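Local coordinates for Serine/threonine protein kinase (Mycobacterium tuberculosis, PDB 4ESQ) that probably phosphorylates proteins on serine and threonine from ATP as a membrane receptor kinase, of which this chain is the extracellular sensor domain, at residues A[60-65]-A[164-169]; A[86-91]-A[185-190]. All blocks are in the same frame, centred on the assembly; numbering follows the deposited sequence.

Contact 1 (A[60-65]-A[164-169]); sequences PVYAGT and NVVVDV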
ATOM      1  N   PRO A  60       6.666   8.896  -8.295  1.00 13.86           N
ATOM      2  CA  PRO A  60       6.823  10.286  -7.834  1.00 14.04           C
ATOM      3  C   PRO A  60       6.900  10.397  -6.311  1.00 18.71           C
ATOM      4  O   PRO A  60       7.440  11.356  -5.757  1.00 14.81           O
ATOM      5  CB  PRO A  60       5.552  10.971  -8.345  1.00 19.13           C
ATOM      6  CG  PRO A  60       5.134  10.162  -9.518  1.00 22.54           C
ATOM      7  CD  PRO A  60       5.478   8.740  -9.154  1.00 15.95           C
ATOM      8  N   VAL A  61       6.356   9.398  -5.637  1.00 10.83           N
ATOM      9  CA  VAL A  61       6.343   9.374  -4.186  1.00 13.97           C
ATOM     10  C   VAL A  61       7.679   8.871  -3.632  1.00 14.35           C
ATOM     11  O   VAL A  61       8.209   9.432  -2.674  1.00 12.85           O
ATOM     12  CB  VAL A  61       5.187   8.501  -3.680  1.00 11.82           C
ATOM     13  CG1 VAL A  61       5.207   8.405  -2.151  1.00 17.96           C
ATOM     14  CG2 VAL A  61       3.844   9.056  -4.192  1.00 14.10           C
ATOM     15  N   TYR A  62       8.225   7.820  -4.241  1.00 11.60           N
ATOM     16  CA  TYR A  62       9.458   7.207  -3.736  1.00 10.63           C
ATOM     17  C   TYR A  62      10.742   7.788  -4.328  1.00 13.49           C
ATOM     18  O   TYR A  62      11.844   7.537  -3.821  1.00 13.80           O
ATOM     19  CB  TYR A  62       9.435   5.701  -3.993  1.00 11.09           C
ATOM     20  CG  TYR A  62       8.643   4.899  -2.983  1.00 12.50           C
ATOM     21  CD1 TYR A  62       9.263   4.367  -1.861  1.00 11.25           C
ATOM     22  CD2 TYR A  62       7.287   4.639  -3.166  1.00 10.60           C
ATOM     23  CE1 TYR A  62       8.560   3.616  -0.940  1.00  9.26           C
ATOM     24  CE2 TYR A  62       6.575   3.894  -2.238  1.00 12.18           C
ATOM     25  CZ  TYR A  62       7.229   3.375  -1.136  1.00 11.38           C
ATOM     26  OH  TYR A  62       6.542   2.641  -0.208  1.00 12.30           O
ATOM     27  N   ALA A  63      10.608   8.526  -5.425  1.00 17.78           N
ATOM     28  CA  ALA A  63      11.772   9.123  -6.065  1.00 20.24           C
ATOM     29  C   ALA A  63      12.538   9.977  -5.060  1.00 15.49           C
ATOM     30  O   ALA A  63      11.949  10.779  -4.332  1.00 17.21           O
ATOM     31  CB  ALA A  63      11.350   9.955  -7.256  1.00 19.36           C
ATOM     32  N   GLY A  64      13.854   9.789  -5.008  1.00 18.28           N
ATOM     33  CA  GLY A  64      14.691  10.589  -4.130  1.00 20.31           C
ATOM     34  C   GLY A  64      14.788  10.133  -2.680  1.00 18.14           C
ATOM     35  O   GLY A  64      15.523  10.728  -1.894  1.00 20.71           O
ATOM     36  N   THR A  65      14.062   9.080  -2.314  1.00 12.86           N
ATOM     37  CA  THR A  65      14.030   8.626  -0.919  1.00 13.96           C
ATOM     38  C   THR A  65      15.151   7.670  -0.529  1.00 14.06           C
ATOM     39  O   THR A  65      15.294   7.323   0.650  1.00 16.16           O
ATOM     40  CB  THR A  65      12.722   7.900  -0.609  1.00 14.80           C
ATOM     41  OG1 THR A  65      12.642   6.725  -1.428  1.00 14.15           O
ATOM     42  CG2 THR A  65      11.529   8.815  -0.879  1.00 15.40           C
ATOM     43  N   ASN A 164      14.966  -2.314   7.855  1.00 13.22           N
ATOM     44  CA  ASN A 164      15.197  -1.392   6.744  1.00 15.22           C
ATOM     45  C   ASN A 164      14.123  -1.495   5.665  1.00 13.56           C
ATOM     46  O   ASN A 164      14.347  -1.084   4.522  1.00 12.68           O
ATOM     47  CB  ASN A 164      16.555  -1.670   6.096  1.00 15.30           C
ATOM     48  CG  ASN A 164      16.649  -3.076   5.547  1.00 15.94           C
ATOM     49  OD1 ASN A 164      16.252  -4.037   6.206  1.00 15.63           O
ATOM     50  ND2 ASN A 164      17.154  -3.205   4.326  1.00 13.60           N
ATOM     51  N   VAL A 165      12.967  -2.048   6.020  1.00 11.38           N
ATOM     52  CA  VAL A 165      11.945  -2.347   5.018  1.00 12.66           C
ATOM     53  C   VAL A 165      10.663  -1.575   5.282  1.00 11.51           C
ATOM     54  O   VAL A 165      10.134  -1.604   6.388  1.00 13.70           O
ATOM     55  CB  VAL A 165      11.606  -3.855   4.991  1.00 11.56           C
ATOM     56  CG1 VAL A 165      10.467  -4.154   3.997  1.00 13.01           C
ATOM     57  CG2 VAL A 165      12.836  -4.666   4.656  1.00 12.61           C
ATOM     58  N   VAL A 166      10.176  -0.880   4.260  1.00 10.69           N
ATOM     59  CA  VAL A 166       8.870  -0.235   4.322  1.00 11.60           C
ATOM     60  C   VAL A 166       7.802  -1.155   3.731  1.00 10.81           C
ATOM     61  O   VAL A 166       8.000  -1.759   2.680  1.00 11.28           O
ATOM     62  CB  VAL A 166       8.869   1.106   3.570  1.00 12.10           C
ATOM     63  CG1 VAL A 166       7.426   1.629   3.430  1.00 12.18           C
ATOM     64  CG2 VAL A 166       9.758   2.116   4.295  1.00 12.57           C
ATOM     65  N   VAL A 167       6.687  -1.273   4.431  1.00 11.13           N
ATOM     66  CA  VAL A 167       5.595  -2.136   4.020  1.00  8.95           C
ATOM     67  C   VAL A 167       4.503  -1.205   3.508  1.00  9.08           C
ATOM     68  O   VAL A 167       4.112  -0.273   4.203  1.00 11.68           O
ATOM     69  CB  VAL A 167       5.104  -2.955   5.215  1.00  9.81           C
ATOM     70  CG1 VAL A 167       3.933  -3.850   4.828  1.00 11.53           C
ATOM     71  CG2 VAL A 167       6.257  -3.787   5.755  1.00 12.12           C
ATOM     72  N   ASP A 168       4.030  -1.438   2.285  1.00  9.21           N
ATOM     73  CA  ASP A 168       3.150  -0.482   1.618  1.00 12.13           C
ATOM     74  C   ASP A 168       1.988  -1.237   0.999  1.00 11.75           C
ATOM     75  O   ASP A 168       2.176  -1.954   0.017  1.00 12.03           O
ATOM     76  CB  ASP A 168       3.951   0.249   0.530  1.00 13.32           C
ATOM     77  CG  ASP A 168       3.324   1.563   0.101  1.00 15.08           C
ATOM     78  OD1 ASP A 168       2.238   1.904   0.602  1.00 15.78           O
ATOM     79  OD2 ASP A 168       3.935   2.257  -0.749  1.00 14.73           O
ATOM     80  N   VAL A 169       0.796  -1.077   1.570  1.00  9.42           N
ATOM     81  CA  VAL A 169      -0.352  -1.924   1.220  1.00 10.12           C
ATOM     82  C   VAL A 169      -1.628  -1.149   0.876  1.00 11.37           C
ATOM     83  O   VAL A 169      -1.993  -0.187   1.557  1.00 10.35           O
ATOM     84  CB  VAL A 169      -0.672  -2.879   2.383  1.00 10.97           C
ATOM     85  CG1 VAL A 169      -1.885  -3.751   2.056  1.00 12.75           C
ATOM     86  CG2 VAL A 169       0.553  -3.744   2.725  1.00 10.78           C
TER

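Contact 2 (A[86-91]-A[185-190]); sequences VNQAVV and AKIVDK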
ATOM      1  N   VAL A  86      -6.021  -6.482  -3.799  1.00  9.93           N
ATOM      2  CA  VAL A  86      -4.944  -6.141  -2.878  1.00 13.55           C
ATOM      3  C   VAL A  86      -3.674  -5.844  -3.640  1.00 12.19           C
ATOM      4  O   VAL A  86      -3.290  -6.604  -4.526  1.00 13.00           O
ATOM      5  CB  VAL A  86      -4.666  -7.291  -1.888  1.00 13.36           C
ATOM      6  CG1 VAL A  86      -3.298  -7.106  -1.192  1.00 14.24           C
ATOM      7  CG2 VAL A  86      -5.804  -7.409  -0.883  1.00 11.63           C
ATOM      8  N   ASN A  87      -3.025  -4.737  -3.293  1.00 10.97           N
ATOM      9  CA  ASN A  87      -1.690  -4.433  -3.784  1.00 11.78           C
ATOM     10  C   ASN A  87      -0.799  -4.394  -2.546  1.00 12.16           C
ATOM     11  O   ASN A  87      -0.982  -3.538  -1.672  1.00 10.98           O
ATOM     12  CB  ASN A  87      -1.666  -3.081  -4.505  1.00 12.14           C
ATOM     13  CG  ASN A  87      -0.333  -2.797  -5.220  1.00 14.60           C
ATOM     14  OD1 ASN A  87       0.660  -3.499  -5.037  1.00 13.29           O
ATOM     15  ND2 ASN A  87      -0.322  -1.753  -6.040  1.00 18.83           N
ATOM     16  N   GLN A  88       0.125  -5.344  -2.454  1.00  9.40           N
ATOM     17  CA  GLN A  88       1.046  -5.409  -1.324  1.00 10.26           C
ATOM     18  C   GLN A  88       2.461  -5.271  -1.835  1.00 10.98           C
ATOM     19  O   GLN A  88       2.828  -5.888  -2.828  1.00 11.36           O
ATOM     20  CB  GLN A  88       0.897  -6.728  -0.553  1.00 11.23           C
ATOM     21  CG  GLN A  88       0.839  -7.962  -1.440  1.00  9.35           C
ATOM     22  CD  GLN A  88       1.066  -9.255  -0.663  1.00 12.72           C
ATOM     23  OE1 GLN A  88       1.602  -9.251   0.443  1.00 11.35           O
ATOM     24  NE2 GLN A  88       0.685 -10.366  -1.263  1.00 10.59           N
ATOM     25  N   ALA A  89       3.253  -4.448  -1.162  1.00  9.77           N
ATOM     26  CA  ALA A  89       4.631  -4.237  -1.577  1.00 10.11           C
ATOM     27  C   ALA A  89       5.537  -4.026  -0.379  1.00 12.76           C
ATOM     28  O   ALA A  89       5.113  -3.501   0.655  1.00 10.27           O
ATOM     29  CB  ALA A  89       4.720  -3.038  -2.503  1.00  9.37           C
ATOM     30  N   VAL A  90       6.793  -4.437  -0.540  1.00 10.05           N
ATOM     31  CA  VAL A  90       7.839  -4.140   0.427  1.00 10.07           C
ATOM     32  C   VAL A  90       8.976  -3.418  -0.277  1.00 12.41           C
ATOM     33  O   VAL A  90       9.325  -3.722  -1.423  1.00 10.72           O
ATOM     34  CB  VAL A  90       8.353  -5.400   1.121  1.00 10.05           C
ATOM     35  CG1 VAL A  90       7.320  -5.874   2.138  1.00 11.72           C
ATOM     36  CG2 VAL A  90       8.636  -6.494   0.094  1.00  9.77           C
ATOM     37  N   VAL A  91       9.555  -2.452   0.416  1.00 10.45           N
ATOM     38  CA  VAL A  91      10.560  -1.600  -0.192  1.00  9.70           C
ATOM     39  C   VAL A  91      11.791  -1.596   0.703  1.00 11.52           C
ATOM     40  O   VAL A  91      11.690  -1.291   1.895  1.00 13.24           O
ATOM     41  CB  VAL A  91      10.038  -0.163  -0.380  1.00 10.20           C
ATOM     42  CG1 VAL A  91      11.105   0.703  -1.041  1.00 12.22           C
ATOM     43  CG2 VAL A  91       8.734  -0.159  -1.206  1.00 12.97           C
ATOM     44  N   ALA A 185       0.626  -5.798   9.200  1.00 11.65           N
ATOM     45  CA  ALA A 185       1.122  -6.407  10.429  1.00 13.40           C
ATOM     46  C   ALA A 185       1.686  -7.795  10.168  1.00 13.65           C
ATOM     47  O   ALA A 185       2.694  -8.186  10.767  1.00 12.03           O
ATOM     48  CB  ALA A 185       0.030  -6.452  11.483  1.00 15.60           C
ATOM     49  N   LYS A 186       1.053  -8.539   9.267  1.00  9.80           N
ATOM     50  CA  LYS A 186       1.546  -9.873   8.941  1.00 10.86           C
ATOM     51  C   LYS A 186       2.881  -9.809   8.186  1.00 12.85           C
ATOM     52  O   LYS A 186       3.783 -10.603   8.446  1.00 11.06           O
ATOM     53  CB  LYS A 186       0.494 -10.673   8.171  1.00 12.70           C
ATOM     54  CG  LYS A 186      -0.745 -10.995   9.024  1.00 12.93           C
ATOM     55  CD  LYS A 186      -1.850 -11.641   8.211  1.00 15.31           C
ATOM     56  CE  LYS A 186      -3.048 -12.019   9.097  1.00 18.71           C
ATOM     57  NZ  LYS A 186      -2.691 -13.049  10.116  1.00 19.23           N
ATOM     58  N   ILE A 187       3.010  -8.860   7.269  1.00  9.64           N
ATOM     59  CA  ILE A 187       4.286  -8.658   6.585  1.00  9.36           C
ATOM     60  C   ILE A 187       5.383  -8.222   7.565  1.00 11.01           C
ATOM     61  O   ILE A 187       6.517  -8.687   7.488  1.00 10.72           O
ATOM     62  CB  ILE A 187       4.145  -7.659   5.422  1.00 13.30           C
ATOM     63  CG1 ILE A 187       3.194  -8.225   4.372  1.00 14.16           C
ATOM     64  CG2 ILE A 187       5.525  -7.355   4.801  1.00 10.86           C
ATOM     65  CD1 ILE A 187       2.738  -7.198   3.307  1.00 11.59           C
ATOM     66  N   VAL A 188       5.043  -7.342   8.503  1.00 10.84           N
ATOM     67  CA  VAL A 188       6.011  -6.916   9.509  1.00  8.96           C
ATOM     68  C   VAL A 188       6.499  -8.115  10.326  1.00 12.23           C
ATOM     69  O   VAL A 188       7.684  -8.207  10.647  1.00 13.05           O
ATOM     70  CB  VAL A 188       5.413  -5.854  10.436  1.00 10.45           C
ATOM     71  CG1 VAL A 188       6.221  -5.733  11.721  1.00 17.54           C
ATOM     72  CG2 VAL A 188       5.307  -4.518   9.709  1.00 13.09           C
ATOM     73  N   ASP A 189       5.595  -9.039  10.650  1.00 11.87           N
ATOM     74  CA  ASP A 189       6.001 -10.250  11.374  1.00 13.67           C
ATOM     75  C   ASP A 189       7.008 -11.063  10.557  1.00 15.01           C
ATOM     76  O   ASP A 189       7.927 -11.665  11.116  1.00 13.93           O
ATOM     77  CB  ASP A 189       4.797 -11.127  11.733  1.00 14.88           C
ATOM     78  CG  ASP A 189       3.954 -10.546  12.854  1.00 16.75           C
ATOM     79  OD1 ASP A 189       4.468  -9.725  13.634  1.00 20.19           O
ATOM     80  OD2 ASP A 189       2.773 -10.932  12.966  1.00 22.68           O
ATOM     81  N   LYS A 190       6.832 -11.091   9.238  1.00 13.38           N
ATOM     82  CA  LYS A 190       7.784 -11.798   8.380  1.00 12.23           C
ATOM     83  C   LYS A 190       9.135 -11.082   8.350  1.00 12.45           C
ATOM     84  O   LYS A 190      10.180 -11.730   8.327  1.00 13.97           O
ATOM     85  CB  LYS A 190       7.230 -11.994   6.962  1.00 11.39           C
ATOM     86  CG  LYS A 190       6.027 -12.950   6.910  1.00 11.95           C
ATOM     87  CD  LYS A 190       5.698 -13.380   5.482  1.00 12.58           C
ATOM     88  CE  LYS A 190       4.440 -14.273   5.447  1.00 12.46           C
ATOM     89  NZ  LYS A 190       4.164 -14.757   4.062  1.00 16.46           N
TER

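Contact 1 (A[60-65]-A[164-169])
Tyr62 reaches from the end of helix 59-62 to Val166 and Asp168 on strand 165-173, one of the central strands of the antiparallel sheet in this sensor domain of the Mog1p/PsbP clan. The Tyr62 ring stands with CG anti to its own carbonyl carbon (chi1 -81°), which carries the hydroxyl to the sheet, while the ring itself stacks with Phe102 and touches Met38 and Met159. Tyr62 OH donates to Asp168 OD2 at 2.7 Å. The acceptor lies at the edge of the ring and in its plane, with Tyr62 CE2 3.4 Å from Asp168 OD2, yet the hydroxyl meets this oxygen from above the carboxylate, 43° out of its plane; ring and carboxylate planes are 49° apart. Asp168 OD2 also accepts from Ser57 N, and Asp168 OD1 forms a salt bridge with Arg157, so both oxygens of this buried carboxylate have partners, which should hold its rotation. The arginine would be expected to favour the charged form. After Tyr62 the chain leaves the helix at Ala63 and makes a type II beta turn, with Gly64 at positive phi. Thr65 closes the turn with two bonds to one acceptor: Thr65 N lies 3.1 Å and Thr65 OG1 2.7 Å from Tyr62 O. Two residues before the aspartate on the strand, Val166 turns the same way and packs against Ala99 and Val103 of helix 96-111; its CG1 methyl comes within 3.9 Å of Tyr62 OH.

Contact 2 (A[86-91]-A[185-190])
Helix 179-192, the C-terminal helix, packs on one face of the antiparallel sheet, where strand 84-92 meets it in the helix-on-sheet layering of this PknH-like extracellular domain. Their backbones come nearest at Val90 and Ile187, whose CA atoms are 8.4 Å apart. Gln88 and Val90, alternate residues of the strand, both point toward the helix, whereas Ala89 between them points away. From the helix a single side chain, Ile187, answers both, using a different branch for each. Its CG2 methyl, anti to the backbone N, packs against Val90, while CG1, anti to the carbonyl carbon (chi1 -63°), carries CD1 to the amide of Gln88. Val167 and Val169 of the neighbouring strand 165-173 also touch Ile187, so the isoleucine straddles two adjacent strands. The same helix is tied to helix 17-24 by the Lys190-Glu19 salt bridge. Gln88 brings a polar end into this buried setting. Beyond CG its chain is extended, and OE1 accepts a hydrogen bond from Leu15 N, so the carbonyl oxygen is satisfied from the N-terminal part of the chain. Toward the isoleucine the amide offers only a van der Waals contact, Gln88 OE1 to Ile187 CD1 at 3.7 Å. The apolar meeting is closer, with Val90 CG1 3.5 Å from Ile187 CG2.

Contacts 1 and 2 lie on opposite faces of one sheet, their centres 13 Å apart, and are joined through the adjacent strands 165-173 and 84-92. Backbone bonds probably tie these strands together, Val166 O to Val91 N and Asp168 N to Ala89 O, each at 2.8 Å. The alternation along strand 165-173 divides the faces: Val166 and Asp168 serve contact 1, while Val167, between them, points to the other face, where helix 179-192 lies. Val91 also touches contact 1 directly, its CG2 lying 3.7 Å from Tyr62 OH. Bound terbium is about 12 Å from the side chain of Asp168 and about 14 Å from that of Gln88, at neither contact.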